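Local coordinates for putative secreted cellulose binding protein (Streptomyces coelicolor, PDB 4OY7) that probably cleaves cellulose oxidatively at its glycosidic bonds with a copper cofactor, as a lytic polysaccharide monooxygenase of family AA10, at residues F48-S53 / C69-R74; F114-T119 / Y156-A161; A170-Q175 / S189-D194. All coordinates share one frame; numbering follows the deposited sequence.

The three contacts lie in the catalytic domain of a longer protein. Interaction 1 is nearest the copper: the side chain of Leu51 is about 6 Å from the ion. In interaction 2 the side chain of Tyr156 is about 8 Å from it. Interaction 3 lies away from the copper site. Interactions 2 and 3 touch, with centres about 10 Å apart, through strands 112-119 and 168-178 of one sheet; Tyr117 N is 2.8 Å from Phe173 O, a probable hydrogen bond. Interactions 1 and 3 do not touch, with centres about 18 Å apart, but strands 51-52 and 184-193 are neighbours in that sheet.

Interaction 1: residues F48-S53 / C69-R74; sequences FAVLDS and CSAGDR
With chi1 at 174°, Asp52 swings its carboxylate to the side of its own carbonyl carbon, and Arg74 runs extended from CG to NE, which lays the two side chains alongside each other and pointing the same way. Asp52 OD1 comes within 3.5 Å of Arg74 CD, the aliphatic part of the arginine. The charged atoms stay further apart, with Asp52 OD1 4.2 Å from Arg74 NH1. This is beyond a salt bridge, and a water fills the role of go-between. It donates to Asp52 OD1 and to Ala71 O, and accepts from Arg74 NH1 at the edge of the guanidinium, in its plane. Tyr62 grips both partners from outside, its OH bonded to Asp52 OD1 and its backbone O to Arg74 NH1. Its ring also makes a cation-pi contact with Arg74.

Val50 is the centre of an inverse gamma turn leading into the short strand 51-52, which pairs antiparallel with strand 184-193. The segment 69-74 belongs to the long loop that follows. Cys69 is tied to Cys188 by a disulfide, so loop and strand 184-193 are also linked covalently. Val50 CG1 sits 3.5 Å from Cys69 O. The same methyl lies 4.1 Å from Ala71 CB. Ala71 CB in turn sits 3.5 Å from Leu51 O.

A second water joins the backbones, accepting from Ser53 N and donating to Arg74 O at 2.6 Å. The side chain of Leu51 points away from the loop and lies about 4 Å from those of His1 and Glu183, at the copper site.

Interaction 2: residues F114-T119 / Y156-A161; sequences FRVYLT and YYWDLA
Phe114 meets two aromatic residues of the other strand. Trp158 CH2 lies over one face of the phenylalanine ring, offset toward the rim, and is 3.6 Å from Phe114 CG. These two rings are inclined at 35°, an oblique pairing. On Tyr156 the arrangement is edge-to-face: Phe114 CZ points at the face of the tyrosine ring and approaches Tyr156 CD2 to 3.8 Å, with centroids 5.2 Å apart. Further along, Val116 CG2 touches Trp158 CZ2 at 4.0 Å. Val116 CG1 reaches Leu160 CD2 more loosely, at 4.4 Å.

Trp158 places CG between its backbone N and carbonyl carbon (chi1 67°), and the indole's six-membered ring reaches Phe114 and Val116. Outside the cluster, Trp158 NE1 bonds to Gln138 OE1, and Tyr156 OH bonds to the backbone N of His110, a copper ligand. Trp176 stacks on Phe114. Replacing Phe114 with the single methyl of an alanine is likely to open a gap between Trp158 and Tyr156 and leave the tyrosine face without its edge partner.

The strands run 10.7 Å apart at an angle of 28° and belong to different sheets, packed face to face in the beta-sandwich core typical of AA10 enzymes. The contact is buried and wholly apolar, so it rests on shape and aromatic packing, while the polar ends of Tyr156 and Trp158 are satisfied outside it.

Interaction 3: residues A170-Q175 / S189-D194; sequences ALIFMQ and SDVVFD
Ile172 O is gripped by two donors. Ser189 N bonds to it at 2.8 Å, tilted 26° from the carbonyl plane, and a water donates to it as well. That water also donates to Ser189 OG, so it bridges the strands beside the backbone bond. The hydroxyl has a further partner in Pro7 O. In the return direction Ile172 N bonds to Ser189 O at 2.8 Å. Ser189 O also receives a CA-H...O contact from Leu171 CA.

The pair of Ala170 and Val191 is held by two more bonds. Ala170 N reaches Val191 O at 3.0 Å, and Val191 N reaches Ala170 O at 3.1 Å and a straighter 169°. Arg91 NH2 also bonds to Val191 O.

Between these hydrogen-bonded pairs lies the non-hydrogen-bonded pair Leu171 and Asp190. Here Leu171 CD1 approaches Asp190 OD2 to 4.1 Å, and Asp190 OD1 forms a salt bridge with Arg10.

Ala170, Ile172, Ser189 and Val191 share one face of the sheet. Val191 CG2 sits between the backbone N and the carbonyl carbon of its own residue, and this turns it to Ala170 CB at 3.8 Å. Phe193 CE2 comes to 3.7 Å from the same methyl. Val191 CG1 meets Ile172 CD1. Strand 112-119 pairs along the other edge of strand 168-178. Strands 168-178 and 184-193 follow each other in the chain and form an antiparallel beta hairpin in the beta-sandwich core of the AA10 domain.

Interaction 1: residues F48-S53 / C69-R74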
ATOM      1  N   PHE A  48      -5.117  -8.083  -0.284  1.00  8.40           N
ATOM      2  CA  PHE A  48      -3.704  -8.437  -0.367  1.00  8.52           C
ATOM      3  C   PHE A  48      -3.223  -8.767  -1.780  1.00  8.20           C
ATOM      4  O   PHE A  48      -2.032  -8.989  -1.980  1.00  8.47           O
ATOM      5  CB  PHE A  48      -3.467  -9.657   0.542  1.00  9.29           C
ATOM      6  CG  PHE A  48      -4.550 -10.708   0.420  1.00 10.25           C
ATOM      7  CD1 PHE A  48      -4.683 -11.465  -0.744  1.00 10.53           C
ATOM      8  CD2 PHE A  48      -5.471 -10.914   1.452  1.00 11.09           C
ATOM      9  CE1 PHE A  48      -5.689 -12.412  -0.884  1.00 11.38           C
ATOM     10  CE2 PHE A  48      -6.468 -11.867   1.318  1.00 11.78           C
ATOM     11  CZ  PHE A  48      -6.579 -12.604   0.152  1.00 11.89           C
ATOM     12  N   ALA A  49      -4.119  -8.803  -2.759  1.00  8.13           N
ATOM     13  CA  ALA A  49      -3.796  -9.393  -4.048  1.00  7.99           C
ATOM     14  C   ALA A  49      -3.511  -8.356  -5.128  1.00  7.50           C
ATOM     15  O   ALA A  49      -3.756  -8.585  -6.307  1.00  7.62           O
ATOM     16  CB  ALA A  49      -4.911 -10.364  -4.469  1.00  8.63           C
ATOM     17  N   VAL A  50      -2.933  -7.220  -4.718  1.00  7.00           N
ATOM     18  CA  VAL A  50      -2.615  -6.145  -5.654  1.00  6.65           C
ATOM     19  C   VAL A  50      -1.280  -6.470  -6.346  1.00  6.64           C
ATOM     20  O   VAL A  50      -0.211  -6.019  -5.922  1.00  6.43           O
ATOM     21  CB  VAL A  50      -2.553  -4.772  -4.963  1.00  6.33           C
ATOM     22  CG1 VAL A  50      -2.514  -3.695  -6.027  1.00  6.27           C
ATOM     23  CG2 VAL A  50      -3.786  -4.553  -4.104  1.00  6.54           C
ATOM     24  N   LEU A  51      -1.350  -7.240  -7.419  1.00  6.98           N
ATOM     25  CA  LEU A  51      -0.199  -7.908  -7.966  1.00  7.11           C
ATOM     26  C   LEU A  51      -0.142  -7.791  -9.480  1.00  7.37           C
ATOM     27  O   LEU A  51      -1.143  -7.574 -10.150  1.00  7.42           O
ATOM     28  CB  LEU A  51      -0.193  -9.385  -7.515  1.00  7.68           C
ATOM     29  CG  LEU A  51      -1.295 -10.300  -8.085  1.00  8.25           C
ATOM     30  CD1 LEU A  51      -0.907 -10.975  -9.392  1.00  8.62           C
ATOM     31  CD2 LEU A  51      -1.612 -11.385  -7.060  1.00  8.84           C
ATOM     32  N   ASP A  52       1.071  -7.881 -10.013  1.00  7.57           N
ATOM     33  CA  ASP A  52       1.295  -7.996 -11.454  1.00  8.00           C
ATOM     34  C   ASP A  52       2.209  -9.213 -11.577  1.00  8.37           C
ATOM     35  O   ASP A  52       3.352  -9.185 -11.101  1.00  8.11           O
ATOM     36  CB  ASP A  52       1.971  -6.742 -12.011  1.00  7.93           C
ATOM     37  CG  ASP A  52       2.355  -6.855 -13.489  1.00  8.37           C
ATOM     38  OD1 ASP A  52       2.909  -5.854 -13.999  1.00  8.38           O
ATOM     39  OD2 ASP A  52       2.096  -7.891 -14.133  1.00  8.59           O
ATOM     40  N   SER A  53       1.702 -10.265 -12.215  1.00  9.10           N
ATOM     41  CA  SER A  53       2.462 -11.501 -12.457  1.00  9.84           C
ATOM     42  C   SER A  53       3.756 -11.332 -13.251  1.00  9.73           C
ATOM     43  O   SER A  53       4.611 -12.220 -13.198  1.00 10.02           O
ATOM     44  CB  SER A  53       1.619 -12.519 -13.239  1.00 10.73           C
ATOM     45  OG  SER A  53       0.380 -12.683 -12.610  1.00 12.06           O
ATOM     46  N   CYS A  69      -1.097   2.127  -7.545  1.00  6.76           N
ATOM     47  CA  CYS A  69      -1.846   1.542  -6.424  1.00  6.94           C
ATOM     48  C   CYS A  69      -2.719   0.351  -6.800  1.00  6.86           C
ATOM     49  O   CYS A  69      -3.253  -0.324  -5.920  1.00  6.54           O
ATOM     50  CB  CYS A  69      -2.681   2.597  -5.687  1.00  7.64           C
ATOM     51  SG  CYS A  69      -1.724   4.061  -5.207  1.00  8.83           S
ATOM     52  N   SER A  70      -2.828   0.102  -8.101  1.00  6.64           N
ATOM     53  CA  SER A  70      -3.538  -1.067  -8.614  1.00  6.84           C
ATOM     54  C   SER A  70      -2.605  -1.969  -9.413  1.00  6.64           C
ATOM     55  O   SER A  70      -3.083  -2.768 -10.241  1.00  7.01           O
ATOM     56  CB  SER A  70      -4.712  -0.646  -9.501  1.00  7.19           C
ATOM     57  OG  SER A  70      -4.269   0.039 -10.673  1.00  7.16           O
ATOM     58  N   ALA A  71      -1.285  -1.856  -9.203  1.00  6.04           N
ATOM     59  CA  ALA A  71      -0.324  -2.692  -9.951  1.00  6.09           C
ATOM     60  C   ALA A  71      -0.484  -2.527 -11.457  1.00  6.48           C
ATOM     61  O   ALA A  71      -0.418  -3.502 -12.234  1.00  6.81           O
ATOM     62  CB  ALA A  71      -0.478  -4.148  -9.567  1.00  6.18           C
ATOM     63  N   GLY A  72      -0.683  -1.302 -11.904  1.00  6.57           N
ATOM     64  CA  GLY A  72      -0.809  -1.027 -13.342  1.00  7.10           C
ATOM     65  C   GLY A  72      -2.067  -1.565 -13.972  1.00  7.65           C
ATOM     66  O   GLY A  72      -2.184  -1.639 -15.210  1.00  8.22           O
ATOM     67  N   ASP A  73      -3.062  -1.862 -13.131  1.00  7.78           N
ATOM     68  CA  ASP A  73      -4.311  -2.507 -13.556  1.00  8.41           C
ATOM     69  C   ASP A  73      -4.087  -3.846 -14.238  1.00  8.80           C
ATOM     70  O   ASP A  73      -4.857  -4.264 -15.103  1.00  9.37           O
ATOM     71  CB  ASP A  73      -5.164  -1.541 -14.409  1.00  9.00           C
ATOM     72  CG  ASP A  73      -5.640  -0.359 -13.601  1.00  9.19           C
ATOM     73  OD1 ASP A  73      -6.173  -0.551 -12.471  1.00  9.01           O
ATOM     74  OD2 ASP A  73      -5.447   0.779 -14.054  1.00  9.41           O
ATOM     75  N   ARG A  74      -3.038  -4.541 -13.803  1.00  8.77           N
ATOM     76  CA  ARG A  74      -2.678  -5.851 -14.358  1.00  9.34           C
ATOM     77  C   ARG A  74      -2.970  -7.037 -13.439  1.00  9.16           C
ATOM     78  O   ARG A  74      -2.617  -8.162 -13.784  1.00  9.66           O
ATOM     79  CB  ARG A  74      -1.212  -5.846 -14.788  1.00  9.68           C
ATOM     80  CG  ARG A  74      -0.917  -4.901 -15.941  1.00 10.48           C
ATOM     81  CD  ARG A  74       0.485  -5.154 -16.467  1.00 11.10           C
ATOM     82  NE  ARG A  74       0.794  -4.327 -17.631  1.00 12.06           N
ATOM     83  CZ  ARG A  74       1.492  -3.180 -17.636  1.00 12.45           C
ATOM     84  NH1 ARG A  74       2.009  -2.608 -16.530  1.00 11.62           N
ATOM     85  NH2 ARG A  74       1.694  -2.588 -18.817  1.00 13.41           N
TER
HETATM   86  O   HOH W   1       1.855  -3.283 -13.866  1.00  8.78           O
HETATM   87  O   HOH W   2      -0.938 -10.166 -13.367  1.00 10.84           O

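Interaction 2: residues F114-T119 / Y156-A161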
ATOM      1  N   PHE A 114      11.489  -5.457  -0.291  1.00  7.86           N
ATOM      2  CA  PHE A 114      10.487  -4.430  -0.219  1.00  7.31           C
ATOM      3  C   PHE A 114      11.128  -3.085  -0.523  1.00  6.88           C
ATOM      4  O   PHE A 114      11.998  -2.602   0.225  1.00  7.23           O
ATOM      5  CB  PHE A 114       9.868  -4.435   1.167  1.00  7.50           C
ATOM      6  CG  PHE A 114       9.109  -5.682   1.472  1.00  7.90           C
ATOM      7  CD1 PHE A 114       9.729  -6.774   2.058  1.00  8.55           C
ATOM      8  CD2 PHE A 114       7.757  -5.768   1.177  1.00  7.76           C
ATOM      9  CE1 PHE A 114       9.029  -7.944   2.340  1.00  8.89           C
ATOM     10  CE2 PHE A 114       7.052  -6.933   1.438  1.00  7.97           C
ATOM     11  CZ  PHE A 114       7.675  -8.022   2.026  1.00  8.73           C
ATOM     12  N   ARG A 115      10.703  -2.488  -1.630  1.00  6.20           N
ATOM     13  CA  ARG A 115      11.212  -1.170  -2.055  1.00  6.00           C
ATOM     14  C   ARG A 115      10.226  -0.166  -1.552  1.00  5.69           C
ATOM     15  O   ARG A 115       9.063  -0.175  -2.003  1.00  5.51           O
ATOM     16  CB  ARG A 115      11.307  -1.105  -3.569  1.00  5.87           C
ATOM     17  CG  ARG A 115      12.342  -2.044  -4.143  1.00  6.07           C
ATOM     18  CD  ARG A 115      12.306  -2.114  -5.637  1.00  5.99           C
ATOM     19  NE  ARG A 115      13.205  -3.123  -6.188  1.00  6.21           N
ATOM     20  CZ  ARG A 115      13.281  -3.413  -7.474  1.00  6.34           C
ATOM     21  NH1 ARG A 115      12.543  -2.736  -8.374  1.00  6.09           N
ATOM     22  NH2 ARG A 115      14.143  -4.350  -7.877  1.00  6.76           N
ATOM     23  N   VAL A 116      10.696   0.713  -0.674  1.00  5.69           N
ATOM     24  CA  VAL A 116       9.835   1.650   0.039  1.00  5.61           C
ATOM     25  C   VAL A 116      10.110   3.083  -0.436  1.00  5.72           C
ATOM     26  O   VAL A 116      11.245   3.561  -0.374  1.00  5.95           O
ATOM     27  CB  VAL A 116      10.043   1.537   1.562  1.00  5.85           C
ATOM     28  CG1 VAL A 116       9.156   2.542   2.301  1.00  5.95           C
ATOM     29  CG2 VAL A 116       9.821   0.093   2.069  1.00  5.96           C
ATOM     30  N   TYR A 117       9.052   3.761  -0.870  1.00  5.44           N
ATOM     31  CA  TYR A 117       9.113   5.122  -1.439  1.00  5.62           C
ATOM     32  C   TYR A 117       8.203   6.117  -0.738  1.00  5.62           C
ATOM     33  O   TYR A 117       7.120   5.765  -0.273  1.00  5.45           O
ATOM     34  CB  TYR A 117       8.731   5.127  -2.925  1.00  5.53           C
ATOM     35  CG  TYR A 117       9.435   4.147  -3.840  1.00  5.65           C
ATOM     36  CD1 TYR A 117       9.113   2.797  -3.838  1.00  5.66           C
ATOM     37  CD2 TYR A 117      10.351   4.590  -4.758  1.00  6.00           C
ATOM     38  CE1 TYR A 117       9.734   1.909  -4.720  1.00  5.79           C
ATOM     39  CE2 TYR A 117      10.982   3.728  -5.645  1.00  6.16           C
ATOM     40  CZ  TYR A 117      10.653   2.380  -5.638  1.00  6.09           C
ATOM     41  OH  TYR A 117      11.325   1.541  -6.529  1.00  6.67           O
ATOM     42  N   LEU A 118       8.606   7.382  -0.722  1.00  6.06           N
ATOM     43  CA  LEU A 118       7.770   8.437  -0.110  1.00  6.30           C
ATOM     44  C   LEU A 118       7.584   9.568  -1.103  1.00  6.61           C
ATOM     45  O   LEU A 118       8.513   9.960  -1.777  1.00  6.53           O
ATOM     46  CB  LEU A 118       8.443   8.968   1.137  1.00  6.83           C
ATOM     47  CG  LEU A 118       7.751  10.062   1.940  1.00  7.16           C
ATOM     48  CD1 LEU A 118       6.441   9.572   2.562  1.00  7.05           C
ATOM     49  CD2 LEU A 118       8.714  10.554   3.009  1.00  7.65           C
ATOM     50  N   THR A 119       6.360  10.058  -1.194  1.00  6.67           N
ATOM     51  CA  THR A 119       6.055  11.190  -2.032  1.00  7.21           C
ATOM     52  C   THR A 119       6.864  12.392  -1.581  1.00  7.87           C
ATOM     53  O   THR A 119       7.067  12.638  -0.400  1.00  7.89           O
ATOM     54  CB  THR A 119       4.547  11.510  -2.082  1.00  7.17           C
ATOM     55  OG1 THR A 119       4.035  11.709  -0.750  1.00  7.29           O
ATOM     56  CG2 THR A 119       3.809  10.399  -2.803  1.00  6.93           C
ATOM     57  N   TYR A 156       5.311  -9.570   7.747  1.00 10.21           N
ATOM     58  CA  TYR A 156       6.708  -9.142   7.775  1.00  9.98           C
ATOM     59  C   TYR A 156       6.800  -7.878   8.622  1.00  9.71           C
ATOM     60  O   TYR A 156       5.829  -7.153   8.773  1.00  9.34           O
ATOM     61  CB  TYR A 156       7.189  -8.848   6.357  1.00  9.34           C
ATOM     62  CG  TYR A 156       7.197 -10.043   5.425  1.00  9.49           C
ATOM     63  CD1 TYR A 156       8.303 -10.895   5.345  1.00  9.97           C
ATOM     64  CD2 TYR A 156       6.108 -10.314   4.603  1.00  9.26           C
ATOM     65  CE1 TYR A 156       8.304 -11.970   4.475  1.00 10.24           C
ATOM     66  CE2 TYR A 156       6.107 -11.391   3.731  1.00  9.42           C
ATOM     67  CZ  TYR A 156       7.213 -12.200   3.659  1.00  9.94           C
ATOM     68  OH  TYR A 156       7.185 -13.266   2.804  1.00 10.38           O
ATOM     69  N   TYR A 157       7.956  -7.631   9.211  1.00  9.92           N
ATOM     70  CA  TYR A 157       8.153  -6.506  10.080  1.00 10.13           C
ATOM     71  C   TYR A 157       9.593  -6.003   9.921  1.00 10.23           C
ATOM     72  O   TYR A 157      10.556  -6.789   9.795  1.00 10.66           O
ATOM     73  CB  TYR A 157       7.831  -6.819  11.572  1.00 11.12           C
ATOM     74  CG  TYR A 157       8.718  -7.807  12.271  1.00 12.12           C
ATOM     75  CD1 TYR A 157       9.876  -7.397  12.908  1.00 12.61           C
ATOM     76  CD2 TYR A 157       8.391  -9.151  12.341  1.00 12.72           C
ATOM     77  CE1 TYR A 157      10.684  -8.291  13.583  1.00 13.65           C
ATOM     78  CE2 TYR A 157       9.195 -10.052  13.023  1.00 13.75           C
ATOM     79  CZ  TYR A 157      10.342  -9.617  13.635  1.00 14.15           C
ATOM     80  OH  TYR A 157      11.165 -10.512  14.288  1.00 15.54           O
ATOM     81  N   TRP A 158       9.702  -4.681   9.955  1.00  9.91           N
ATOM     82  CA  TRP A 158      10.971  -3.950   9.936  1.00 10.20           C
ATOM     83  C   TRP A 158      10.778  -2.527  10.434  1.00 10.42           C
ATOM     84  O   TRP A 158       9.652  -2.081  10.612  1.00 10.36           O
ATOM     85  CB  TRP A 158      11.590  -3.937   8.549  1.00  9.63           C
ATOM     86  CG  TRP A 158      10.868  -3.172   7.470  1.00  8.70           C
ATOM     87  CD1 TRP A 158      11.041  -1.848   7.154  1.00  8.30           C
ATOM     88  CD2 TRP A 158       9.892  -3.678   6.538  1.00  8.16           C
ATOM     89  NE1 TRP A 158      10.245  -1.504   6.080  1.00  7.67           N
ATOM     90  CE2 TRP A 158       9.538  -2.607   5.680  1.00  7.59           C
ATOM     91  CE3 TRP A 158       9.313  -4.952   6.325  1.00  8.23           C
ATOM     92  CZ2 TRP A 158       8.626  -2.750   4.645  1.00  7.14           C
ATOM     93  CZ3 TRP A 158       8.399  -5.103   5.288  1.00  7.85           C
ATOM     94  CH2 TRP A 158       8.069  -4.002   4.450  1.00  7.28           C
ATOM     95  N   ASP A 159      11.877  -1.826  10.689  1.00 10.88           N
ATOM     96  CA  ASP A 159      11.807  -0.441  11.145  1.00 11.18           C
ATOM     97  C   ASP A 159      12.047   0.508   9.970  1.00 10.23           C
ATOM     98  O   ASP A 159      12.867   0.203   9.103  1.00  9.99           O
ATOM     99  CB  ASP A 159      12.882  -0.159  12.195  1.00 12.52           C
ATOM    100  CG  ASP A 159      12.690  -0.943  13.476  1.00 13.95           C
ATOM    101  OD1 ASP A 159      11.534  -1.062  13.936  1.00 14.79           O
ATOM    102  OD2 ASP A 159      13.720  -1.379  14.053  1.00 15.96           O
ATOM    103  N   LEU A 160      11.353   1.652   9.972  1.00  9.64           N
ATOM    104  CA  LEU A 160      11.580   2.747   9.023  1.00  9.09           C
ATOM    105  C   LEU A 160      11.821   4.083   9.744  1.00  9.37           C
ATOM    106  O   LEU A 160      10.946   4.541  10.487  1.00  9.22           O
ATOM    107  CB  LEU A 160      10.370   2.886   8.091  1.00  8.42           C
ATOM    108  CG  LEU A 160      10.317   4.104   7.151  1.00  8.10           C
ATOM    109  CD1 LEU A 160      11.546   4.159   6.237  1.00  8.15           C
ATOM    110  CD2 LEU A 160       8.977   4.103   6.400  1.00  7.60           C
ATOM    111  N   ALA A 161      12.976   4.709   9.489  1.00  9.63           N
ATOM    112  CA  ALA A 161      13.309   6.028  10.039  1.00 10.05           C
ATOM    113  C   ALA A 161      12.726   7.073   9.116  1.00  9.75           C
ATOM    114  O   ALA A 161      13.183   7.214   7.983  1.00  9.83           O
ATOM    115  CB  ALA A 161      14.824   6.194  10.146  1.00 10.53           C
TER

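Interaction 3: residues A170-Q175 / S189-D194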
ATOM      1  N   ALA A 170       0.975  12.818   2.644  1.00  7.07           N
ATOM      2  CA  ALA A 170       1.974  12.175   1.793  1.00  6.69           C
ATOM      3  C   ALA A 170       1.458  10.766   1.514  1.00  6.35           C
ATOM      4  O   ALA A 170       0.413  10.381   2.001  1.00  6.34           O
ATOM      5  CB  ALA A 170       3.328  12.155   2.501  1.00  6.82           C
ATOM      6  N   LEU A 171       2.203   9.988   0.751  1.00  6.14           N
ATOM      7  CA  LEU A 171       1.849   8.591   0.539  1.00  5.97           C
ATOM      8  C   LEU A 171       3.136   7.763   0.542  1.00  5.82           C
ATOM      9  O   LEU A 171       4.179   8.196   0.037  1.00  6.00           O
ATOM     10  CB  LEU A 171       1.098   8.478  -0.766  1.00  6.04           C
ATOM     11  CG  LEU A 171       0.662   7.115  -1.264  1.00  5.75           C
ATOM     12  CD1 LEU A 171      -0.531   7.383  -2.185  1.00  5.92           C
ATOM     13  CD2 LEU A 171       1.794   6.411  -1.998  1.00  5.64           C
ATOM     14  N   ILE A 172       3.077   6.586   1.143  1.00  5.75           N
ATOM     15  CA  ILE A 172       4.184   5.627   1.084  1.00  5.78           C
ATOM     16  C   ILE A 172       3.783   4.523   0.122  1.00  5.45           C
ATOM     17  O   ILE A 172       2.793   3.827   0.343  1.00  5.51           O
ATOM     18  CB  ILE A 172       4.514   5.039   2.479  1.00  6.09           C
ATOM     19  CG1 ILE A 172       5.111   6.132   3.380  1.00  6.52           C
ATOM     20  CG2 ILE A 172       5.493   3.881   2.387  1.00  6.15           C
ATOM     21  CD1 ILE A 172       5.115   5.783   4.848  1.00  7.02           C
ATOM     22  N   PHE A 173       4.582   4.367  -0.926  1.00  5.36           N
ATOM     23  CA  PHE A 173       4.378   3.326  -1.939  1.00  5.24           C
ATOM     24  C   PHE A 173       5.433   2.259  -1.753  1.00  5.31           C
ATOM     25  O   PHE A 173       6.626   2.581  -1.550  1.00  5.70           O
ATOM     26  CB  PHE A 173       4.534   3.895  -3.352  1.00  5.11           C
ATOM     27  CG  PHE A 173       4.705   2.846  -4.397  1.00  5.04           C
ATOM     28  CD1 PHE A 173       3.641   2.007  -4.752  1.00  4.96           C
ATOM     29  CD2 PHE A 173       5.921   2.677  -5.031  1.00  5.18           C
ATOM     30  CE1 PHE A 173       3.809   1.039  -5.721  1.00  4.95           C
ATOM     31  CE2 PHE A 173       6.089   1.684  -5.989  1.00  5.08           C
ATOM     32  CZ  PHE A 173       5.041   0.842  -6.300  1.00  5.00           C
ATOM     33  N   MET A 174       5.005   0.995  -1.761  1.00  5.42           N
ATOM     34  CA  MET A 174       5.937  -0.123  -1.666  1.00  5.72           C
ATOM     35  C   MET A 174       5.742  -1.079  -2.808  1.00  5.72           C
ATOM     36  O   MET A 174       4.589  -1.349  -3.228  1.00  5.74           O
ATOM     37  CB  MET A 174       5.796  -0.878  -0.354  1.00  6.10           C
ATOM     38  CG  MET A 174       5.700   0.000   0.863  1.00  6.35           C
ATOM     39  SD  MET A 174       5.786  -0.987   2.375  1.00  7.13           S
ATOM     40  CE  MET A 174       5.215   0.238   3.536  1.00  7.21           C
ATOM     41  N   GLN A 175       6.860  -1.545  -3.333  1.00  5.65           N
ATOM     42  CA  GLN A 175       6.871  -2.591  -4.353  1.00  5.76           C
ATOM     43  C   GLN A 175       7.602  -3.779  -3.760  1.00  5.92           C
ATOM     44  O   GLN A 175       8.759  -3.688  -3.327  1.00  6.38           O
ATOM     45  CB  GLN A 175       7.514  -2.125  -5.655  1.00  5.69           C
ATOM     46  CG  GLN A 175       7.233  -3.051  -6.821  1.00  5.86           C
ATOM     47  CD  GLN A 175       7.744  -2.497  -8.139  1.00  5.92           C
ATOM     48  OE1 GLN A 175       7.943  -1.283  -8.279  1.00  6.05           O
ATOM     49  NE2 GLN A 175       7.928  -3.378  -9.132  1.00  6.20           N
ATOM     50  N   SER A 189      -0.014   3.639   0.780  1.00  6.28           N
ATOM     51  CA  SER A 189      -0.475   4.003   2.120  1.00  6.44           C
ATOM     52  C   SER A 189      -0.527   5.527   2.266  1.00  6.39           C
ATOM     53  O   SER A 189       0.477   6.219   2.179  1.00  6.58           O
ATOM     54  CB  SER A 189       0.481   3.435   3.154  1.00  6.52           C
ATOM     55  OG  SER A 189       0.586   2.024   3.028  1.00  6.62           O
ATOM     56  N   ASP A 190      -1.730   6.032   2.511  1.00  6.43           N
ATOM     57  CA  ASP A 190      -1.923   7.424   2.822  1.00  6.51           C
ATOM     58  C   ASP A 190      -1.484   7.723   4.239  1.00  6.53           C
ATOM     59  O   ASP A 190      -1.853   6.998   5.186  1.00  6.55           O
ATOM     60  CB  ASP A 190      -3.387   7.791   2.661  1.00  6.81           C
ATOM     61  CG  ASP A 190      -3.829   7.739   1.219  1.00  6.77           C
ATOM     62  OD1 ASP A 190      -4.458   6.743   0.852  1.00  6.89           O
ATOM     63  OD2 ASP A 190      -3.489   8.645   0.433  1.00  7.16           O
ATOM     64  N   VAL A 191      -0.707   8.787   4.402  1.00  6.57           N
ATOM     65  CA  VAL A 191      -0.187   9.184   5.718  1.00  6.87           C
ATOM     66  C   VAL A 191      -0.294  10.698   5.847  1.00  7.04           C
ATOM     67  O   VAL A 191      -0.525  11.415   4.843  1.00  6.74           O
ATOM     68  CB  VAL A 191       1.273   8.732   5.939  1.00  6.89           C
ATOM     69  CG1 VAL A 191       1.389   7.229   5.690  1.00  6.69           C
ATOM     70  CG2 VAL A 191       2.253   9.525   5.083  1.00  6.87           C
ATOM     71  N   VAL A 192      -0.156  11.189   7.068  1.00  7.45           N
ATOM     72  CA  VAL A 192      -0.020  12.630   7.307  1.00  7.89           C
ATOM     73  C   VAL A 192       1.035  12.828   8.369  1.00  8.41           C
ATOM     74  O   VAL A 192       1.036  12.131   9.389  1.00  8.36           O
ATOM     75  CB  VAL A 192      -1.365  13.314   7.668  1.00  8.28           C
ATOM     76  CG1 VAL A 192      -2.041  12.639   8.843  1.00  8.50           C
ATOM     77  CG2 VAL A 192      -1.176  14.797   7.940  1.00  8.80           C
ATOM     78  N   PHE A 193       1.947  13.760   8.105  1.00  8.86           N
ATOM     79  CA  PHE A 193       3.009  14.106   9.038  1.00  9.47           C
ATOM     80  C   PHE A 193       2.519  15.252   9.920  1.00 10.71           C
ATOM     81  O   PHE A 193       2.866  16.444   9.716  1.00 11.60           O
ATOM     82  CB  PHE A 193       4.295  14.494   8.302  1.00  9.31           C
ATOM     83  CG  PHE A 193       4.959  13.355   7.573  1.00  8.66           C
ATOM     84  CD1 PHE A 193       5.668  12.373   8.275  1.00  8.61           C
ATOM     85  CD2 PHE A 193       4.907  13.280   6.191  1.00  8.21           C
ATOM     86  CE1 PHE A 193       6.292  11.348   7.584  1.00  8.24           C
ATOM     87  CE2 PHE A 193       5.543  12.263   5.502  1.00  7.77           C
ATOM     88  CZ  PHE A 193       6.217  11.289   6.209  1.00  7.80           C
ATOM     89  N   ASP A 194       1.719  14.897  10.922  1.00 11.47           N
ATOM     90  CA  ASP A 194       1.171  15.892  11.854  1.00 12.65           C
ATOM     91  C   ASP A 194       1.526  15.608  13.311  1.00 13.20           C
ATOM     92  O   ASP A 194       1.026  16.277  14.208  1.00 13.69           O
ATOM     93  CB  ASP A 194      -0.339  16.024  11.696  1.00 13.29           C
ATOM     94  CG  ASP A 194      -1.097  14.754  12.061  1.00 13.80           C
ATOM     95  OD1 ASP A 194      -0.469  13.695  12.349  1.00 14.01           O
ATOM     96  OD2 ASP A 194      -2.357  14.811  12.032  1.00 15.32           O
TER
HETATM   97  O   HOH W   3      -2.226  10.896   1.337  1.00  7.63           O
HETATM   98  O   HOH W   4       2.383   1.068   1.231  1.00  5.64           O